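Local coordinates for protein AT5g51070/K3K7_27 (Arabidopsis thaliana, PDB 5GKM) that probably works as a Clp-family ATP-dependent chaperone, this chain being its N-terminal Clp repeat domain, without the ATPase modules, at residues 32-35 with 36-39; 65-69 with 70-74; 87-90 with 91-94. All blocks are in the same frame, centred on the assembly; numbering follows the deposited sequence. Where two conformers were deposited one is given.

Contact 1 of 3, residues 32-35 with 36-39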
# COMPACT_ATOMS: atom_id res chain seq x y z
N MET A 32 -4.76 -12.77 3.40
CA MET A 32 -4.98 -12.00 2.22
C MET A 32 -4.54 -10.57 2.48
O MET A 32 -4.70 -10.09 3.52
CB MET A 32 -6.45 -12.04 1.90
CG MET A 32 -6.80 -11.20 0.74
SD MET A 32 -8.47 -11.49 0.21
CE MET A 32 -8.07 -12.68 -1.02
N VAL A 33 -4.01 -9.92 1.47
CA VAL A 33 -3.51 -8.57 1.63
C VAL A 33 -4.62 -7.58 1.31
O VAL A 33 -5.11 -7.53 0.24
CB VAL A 33 -2.40 -8.31 0.61
CG1 VAL A 33 -1.91 -6.89 0.70
CG2 VAL A 33 -1.26 -9.25 0.82
N TYR A 34 -5.02 -6.82 2.30
CA TYR A 34 -5.98 -5.77 2.12
C TYR A 34 -5.22 -4.42 2.08
O TYR A 34 -4.06 -4.40 2.19
CB TYR A 34 -7.07 -5.80 3.18
CG TYR A 34 -8.10 -6.88 3.01
CD1 TYR A 34 -7.88 -8.14 3.46
CD2 TYR A 34 -9.30 -6.60 2.43
CE1 TYR A 34 -8.85 -9.12 3.32
CE2 TYR A 34 -10.28 -7.56 2.27
CZ TYR A 34 -10.03 -8.82 2.70
OH TYR A 34 -11.02 -9.76 2.58
N THR A 35 -5.93 -3.34 1.86
CA THR A 35 -5.26 -2.11 1.53
C THR A 35 -4.45 -1.51 2.66
O THR A 35 -3.53 -0.83 2.41
CB THR A 35 -6.17 -1.07 0.85
OG1 THR A 35 -7.32 -0.84 1.63
CG2 THR A 35 -6.54 -1.58 -0.47
N GLN A 36 -4.88 -1.74 3.88
CA GLN A 36 -4.07 -1.29 5.00
C GLN A 36 -2.70 -2.02 5.05
O GLN A 36 -1.75 -1.50 5.52
CB GLN A 36 -4.81 -1.38 6.35
CG GLN A 36 -5.05 -2.79 6.86
CD GLN A 36 -6.32 -3.41 6.34
OE1 GLN A 36 -6.86 -3.02 5.35
NE2 GLN A 36 -6.79 -4.39 7.07
N HIS A 37 -2.68 -3.25 4.61
CA HIS A 37 -1.46 -3.98 4.50
C HIS A 37 -0.54 -3.47 3.42
O HIS A 37 0.64 -3.47 3.55
CB HIS A 37 -1.70 -5.48 4.39
CG HIS A 37 -2.71 -5.98 5.37
ND1 HIS A 37 -3.82 -6.64 5.00
CD2 HIS A 37 -2.74 -5.88 6.74
CE1 HIS A 37 -4.52 -6.93 6.09
NE2 HIS A 37 -3.85 -6.47 7.16
N LEU A 38 -1.15 -3.09 2.32
CA LEU A 38 -0.40 -2.46 1.26
C LEU A 38 0.23 -1.14 1.76
O LEU A 38 1.31 -0.83 1.44
CB LEU A 38 -1.32 -2.19 0.07
CG LEU A 38 -0.62 -1.53 -1.10
CD1 LEU A 38 0.57 -2.34 -1.63
CD2 LEU A 38 -1.62 -1.25 -2.20
N LEU A 39 -0.51 -0.44 2.58
CA LEU A 39 0.02 0.78 3.15
C LEU A 39 1.25 0.46 3.97
O LEU A 39 2.22 1.12 3.87
CB LEU A 39 -1.03 1.49 4.00
CG LEU A 39 -0.55 2.72 4.75
CD1 LEU A 39 -0.06 3.81 3.83
CD2 LEU A 39 -1.68 3.23 5.62
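His37 keeps CG anti to its carbonyl carbon (chi1 -45°), a torsion that turns the imidazole back toward the start of its own helix and sets ND1 before the backbone NH of Tyr34. Gln36 has CG squeezed between its backbone N and carbonyl carbon (chi1 71°) and then bends at the next bond, which brings OE1 back to within 3.5 Å of Tyr34 CB. Tyr34 is the N-cap of helix 35-45, and the main grip is the bond from Tyr34 N to His37 ND1, 3.0 Å long with an angle of 160° at the hydrogen. The donor lies close to the imidazole plane and meets ND1 at the ring edge, so the bond restrains the rotation of the ring and is consistent with a proton on NE2. The histidine caps the N-cap NH from N3, as the N3 side chain does in a capping box, but without the reciprocal bond from the Tyr34 side chain.

Gln36 CG lies 3.8 Å above one face of the imidazole, toward its rim, while Val33 and His37 slide past each other with CG1 and CB 4.0 Å apart. The first turn closes through Leu38 N to Tyr34 O (3.2 Å), an oxygen that also takes a weak bond from His37 N, and through Leu39 N to Thr35 O (3.0 Å).

Polar ends pair outside the turn: Thr35 OG1 with Asp131, Gln36 NE2 with Gln79 and Tyr34 OH with the backbone N of Glu81. The turn is buried near the middle of this strandless domain: Leu38 and Leu39 pack on helix 120-130, Gln36 and Leu39 on Val138 of helix 134-142, and Tyr34, Thr35 and Leu38 on helix 97-112.

Contact 2 of 3, residues 65-69 with 70-74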
# COMPACT_ATOMS: atom_id res chain seq x y z
N ALA A 65 -0.97 1.00 14.71
CA ALA A 65 -2.23 1.50 14.34
C ALA A 65 -3.05 0.44 13.70
O ALA A 65 -4.19 0.32 13.97
CB ALA A 65 -2.07 2.68 13.40
N VAL A 66 -2.44 -0.31 12.79
CA VAL A 66 -3.19 -1.29 12.06
C VAL A 66 -3.74 -2.41 12.96
O VAL A 66 -4.85 -2.85 12.82
CB VAL A 66 -2.36 -1.85 10.89
CG1 VAL A 66 -3.04 -3.07 10.28
CG2 VAL A 66 -2.25 -0.79 9.81
N TRP A 67 -2.89 -2.86 13.82
CA TRP A 67 -3.28 -3.88 14.72
C TRP A 67 -4.43 -3.40 15.58
O TRP A 67 -5.47 -4.06 15.68
CB TRP A 67 -2.10 -4.30 15.60
CG TRP A 67 -2.53 -5.30 16.64
CD1 TRP A 67 -2.73 -5.10 17.97
CD2 TRP A 67 -2.85 -6.71 16.43
NE1 TRP A 67 -3.13 -6.22 18.59
CE2 TRP A 67 -3.23 -7.23 17.73
CE3 TRP A 67 -2.83 -7.56 15.36
CZ2 TRP A 67 -3.61 -8.54 17.91
CZ3 TRP A 67 -3.22 -8.88 15.55
CH2 TRP A 67 -3.61 -9.35 16.81
N SER A 68 -4.29 -2.19 16.08
CA SER A 68 -5.31 -1.67 16.93
C SER A 68 -6.66 -1.55 16.23
O SER A 68 -7.68 -1.95 16.75
CB SER A 68 -4.85 -0.34 17.48
OG SER A 68 -5.87 0.17 18.26
N ILE A 69 -6.64 -1.00 15.05
CA ILE A 69 -7.89 -0.76 14.35
C ILE A 69 -8.70 -1.99 14.00
O ILE A 69 -9.87 -2.03 14.21
CB ILE A 69 -7.65 0.13 13.09
CG1 ILE A 69 -7.13 1.47 13.52
CG2 ILE A 69 -8.92 0.38 12.31
CD1 ILE A 69 -6.50 2.24 12.41
N TRP A 70 -8.01 -2.98 13.46
CA TRP A 70 -8.61 -4.20 12.99
C TRP A 70 -8.63 -5.36 13.97
O TRP A 70 -9.41 -6.27 13.77
CB TRP A 70 -7.96 -4.67 11.68
CG TRP A 70 -8.47 -3.86 10.52
CD1 TRP A 70 -9.61 -4.11 9.78
CD2 TRP A 70 -7.97 -2.60 10.01
NE1 TRP A 70 -9.82 -3.16 8.85
CE2 TRP A 70 -8.89 -2.21 8.94
CE3 TRP A 70 -6.89 -1.82 10.26
CZ2 TRP A 70 -8.71 -1.05 8.22
CZ3 TRP A 70 -6.74 -0.67 9.54
CH2 TRP A 70 -7.64 -0.28 8.55
N ASP A 71 -7.72 -5.37 14.95
CA ASP A 71 -7.61 -6.55 15.81
C ASP A 71 -7.90 -6.46 17.30
O ASP A 71 -8.06 -7.48 17.94
CB ASP A 71 -6.28 -7.24 15.59
CG ASP A 71 -6.28 -8.12 14.35
OD1 ASP A 71 -5.99 -7.61 13.28
OD2 ASP A 71 -6.60 -9.29 14.48
N GLU A 72 -7.99 -5.26 17.84
CA GLU A 72 -8.19 -5.12 19.28
C GLU A 72 -9.66 -5.04 19.73
O GLU A 72 -9.93 -5.21 20.86
CB GLU A 72 -7.38 -3.94 19.79
CG GLU A 72 -5.87 -4.26 19.77
CD GLU A 72 -5.40 -5.14 20.96
OE1 GLU A 72 -6.18 -5.86 21.50
OE2 GLU A 72 -4.26 -5.06 21.34
N ALA A 73 -10.56 -4.73 18.78
CA ALA A 73 -11.99 -4.76 19.00
C ALA A 73 -12.75 -5.59 17.93
O ALA A 73 -12.36 -6.68 17.66
CB ALA A 73 -12.55 -3.36 19.14
N ASN A 74 -13.83 -5.07 17.37
CA ASN A 74 -14.51 -5.83 16.34
C ASN A 74 -13.73 -5.88 15.03
O ASN A 74 -13.05 -4.96 14.71
CB ASN A 74 -15.92 -5.31 16.10
CG ASN A 74 -16.82 -5.50 17.29
OD1 ASN A 74 -16.81 -6.52 17.89
ND2 ASN A 74 -17.64 -4.51 17.56
O HOH W 1 -4.66 -5.65 12.11
O HOH W 2 -10.83 -4.13 15.99
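Ile69 and Val66 pack against the indole of Trp70 near the C-terminal end of helix 59-71, and this is the buried, inward part of the contact. Ile69 CG2 makes a CH-pi contact over the face of Trp70, 3.7 Å from the centroid of its six-membered ring, and Ile69 CB touches Trp70 CE3 at 3.5 Å. Val66 CG1 adds a looser touch to the same CE3, at 4.0 Å, and Val66 O lies in the ring plane at its edge.

Elsewhere on the same helix, on the solvent side, Asp71 lies flat over Trp67, an overlap that is close though exposed. Asp71 CB sits 3.3 Å from the centroid of the six-membered ring of Trp67, a CH-pi contact only 7° from the ring normal, and Asp71 CG approaches Trp67 CZ3 to 3.4 Å. The carboxylate and indole planes are 2° apart, so the acid lies parallel to the face. Trp67 has CG anti to its backbone N (chi1 176°), which lets the indole lean toward the C-terminal end, where Asp71 covers it. The backbone bond from Asp71 N to Trp67 O, 2.7 Å, draws the same two residues together. Trp67 NE1 gives Glu72 OE2 a weak bond of 3.2 Å, this carboxylate being turned steeply against the indole. At the exposed end a water joins Ile69 O, Ala73 N and Asn74 O as the chain leaves the helix.

Another water links Val66 O to Asp71 OD1, which also forms a salt bridge with Lys30. Trp70 NE1 bonds to Asp76 just beyond, while Ser68 OG bonds to Arg141. Inward, Val66 and Trp70 pack on Gln36 of helix 35-45 and on Val138 of helix 134-142, and Ile69 leans on Arg137 and Arg141 of the latter helix.

Contact 3 of 3, residues 87-90 with 91-94; sequences YSKS and TDMP
Tyr87 lays its ring over Pro94 at the end of a surface loop whose middle winds into a 3-10 turn. Two backbone bonds make the turn, Asp92 N to Lys89 O (3.0 Å) and Met93 N to Ser90 O (3.1 Å).

Lys89 places CG between its backbone N and carbonyl carbon (chi1 70°), then runs extended until the last torsion bends NZ aside. Its aliphatic part thereby passes Thr91 OG1, with CE 3.6 Å away, and its ammonium faces Asp92 OD2 across a long salt bridge of 3.6 Å. The Asp92 carboxylate meets the lysine chain at a slant.

Tyr87 is the first ordered residue after a break in the model, and its chi1 of -13° is close to eclipsed, at the edge of that unmodelled gap. Tyr87 OH makes a weak bond with the backbone O of Asp31, while Met93 packs on helix 12-27. The proline crosses the tyrosine at about a right angle, and Pro94 CD makes a CH-pi contact over the face of Tyr87, 3.5 Å from the ring centroid and 14° off its normal.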
# COMPACT_ATOMS: atom_id res chain seq x y z
N TYR A 87 -1.93 -21.24 0.13
CA TYR A 87 -0.65 -20.56 -0.01
C TYR A 87 0.41 -21.33 0.76
O TYR A 87 0.21 -21.69 1.88
CB TYR A 87 -0.68 -19.11 0.49
CG TYR A 87 -2.05 -18.58 0.74
CD1 TYR A 87 -3.09 -18.79 -0.21
CD2 TYR A 87 -2.35 -17.92 1.89
CE1 TYR A 87 -4.37 -18.33 -0.00
CE2 TYR A 87 -3.61 -17.43 2.11
CZ TYR A 87 -4.62 -17.63 1.19
OH TYR A 87 -5.82 -17.11 1.49
N SER A 88 1.54 -21.58 0.12
CA SER A 88 2.56 -22.36 0.71
C SER A 88 3.82 -21.61 1.05
O SER A 88 4.76 -22.20 1.49
CB SER A 88 2.87 -23.58 -0.15
OG SER A 88 3.79 -23.34 -1.17
N LYS A 89 3.85 -20.31 0.79
CA LYS A 89 4.90 -19.41 1.21
C LYS A 89 4.35 -18.00 1.23
O LYS A 89 3.36 -17.75 0.68
CB LYS A 89 6.11 -19.47 0.30
CG LYS A 89 5.95 -18.90 -1.06
CD LYS A 89 6.98 -19.53 -1.94
CE LYS A 89 6.99 -18.93 -3.29
NZ LYS A 89 6.73 -19.95 -4.32
N SER A 90 5.01 -17.14 1.93
CA SER A 90 4.45 -15.86 2.19
C SER A 90 4.20 -15.04 0.89
O SER A 90 3.21 -14.36 0.80
CB SER A 90 5.17 -15.16 3.36
OG SER A 90 5.07 -15.92 4.56
N THR A 91 5.03 -15.15 -0.12
CA THR A 91 4.78 -14.44 -1.36
C THR A 91 3.70 -15.04 -2.29
O THR A 91 3.44 -14.53 -3.34
CB THR A 91 6.05 -14.23 -2.17
OG1 THR A 91 6.63 -15.48 -2.45
CG2 THR A 91 6.97 -13.41 -1.39
N ASP A 92 3.12 -16.15 -1.88
CA ASP A 92 1.91 -16.63 -2.51
C ASP A 92 0.63 -16.08 -1.88
O ASP A 92 -0.44 -16.38 -2.33
CB ASP A 92 1.88 -18.15 -2.54
CG ASP A 92 2.94 -18.71 -3.43
OD1 ASP A 92 3.49 -17.99 -4.22
OD2 ASP A 92 3.26 -19.84 -3.31
N MET A 93 0.78 -15.30 -0.83
CA MET A 93 -0.52 -14.66 -0.29
C MET A 93 -1.28 -13.62 -1.35
O MET A 93 -0.68 -13.08 -2.14
CB MET A 93 -0.18 -13.73 0.85
CG MET A 93 -1.43 -13.31 1.62
SD MET A 93 -1.06 -12.14 2.93
CE MET A 93 -0.18 -13.27 3.95
N PRO A 94 -2.54 -14.03 -1.51
CA PRO A 94 -3.36 -13.34 -2.47
C PRO A 94 -3.70 -11.95 -2.00
O PRO A 94 -3.59 -11.63 -0.88
CB PRO A 94 -4.64 -14.19 -2.53
CG PRO A 94 -4.73 -14.79 -1.18
CD PRO A 94 -3.32 -15.09 -0.82

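Overall arrangement
Contact 1 is the hub: its centre lies about 14 Å from the centres of both other contacts, whereas contacts 2 and 3 are about 23 Å apart between centres and do not touch, their nearest atoms being about 12 Å apart. Gln36 joins contact 1 to contact 2, its NE2 packing 3.6 Å from Trp70 CE2 and its CG 4.0 Å from Val66 CG1. Toward contact 3, Val33 N probably hydrogen-bonds to Pro94 O (2.9 Å), so the loop of contact 3 runs beside the entry to helix 35-45. The three follow one another in sequence within the Clp repeat domain, going from the buried helix start to two more peripheral sites.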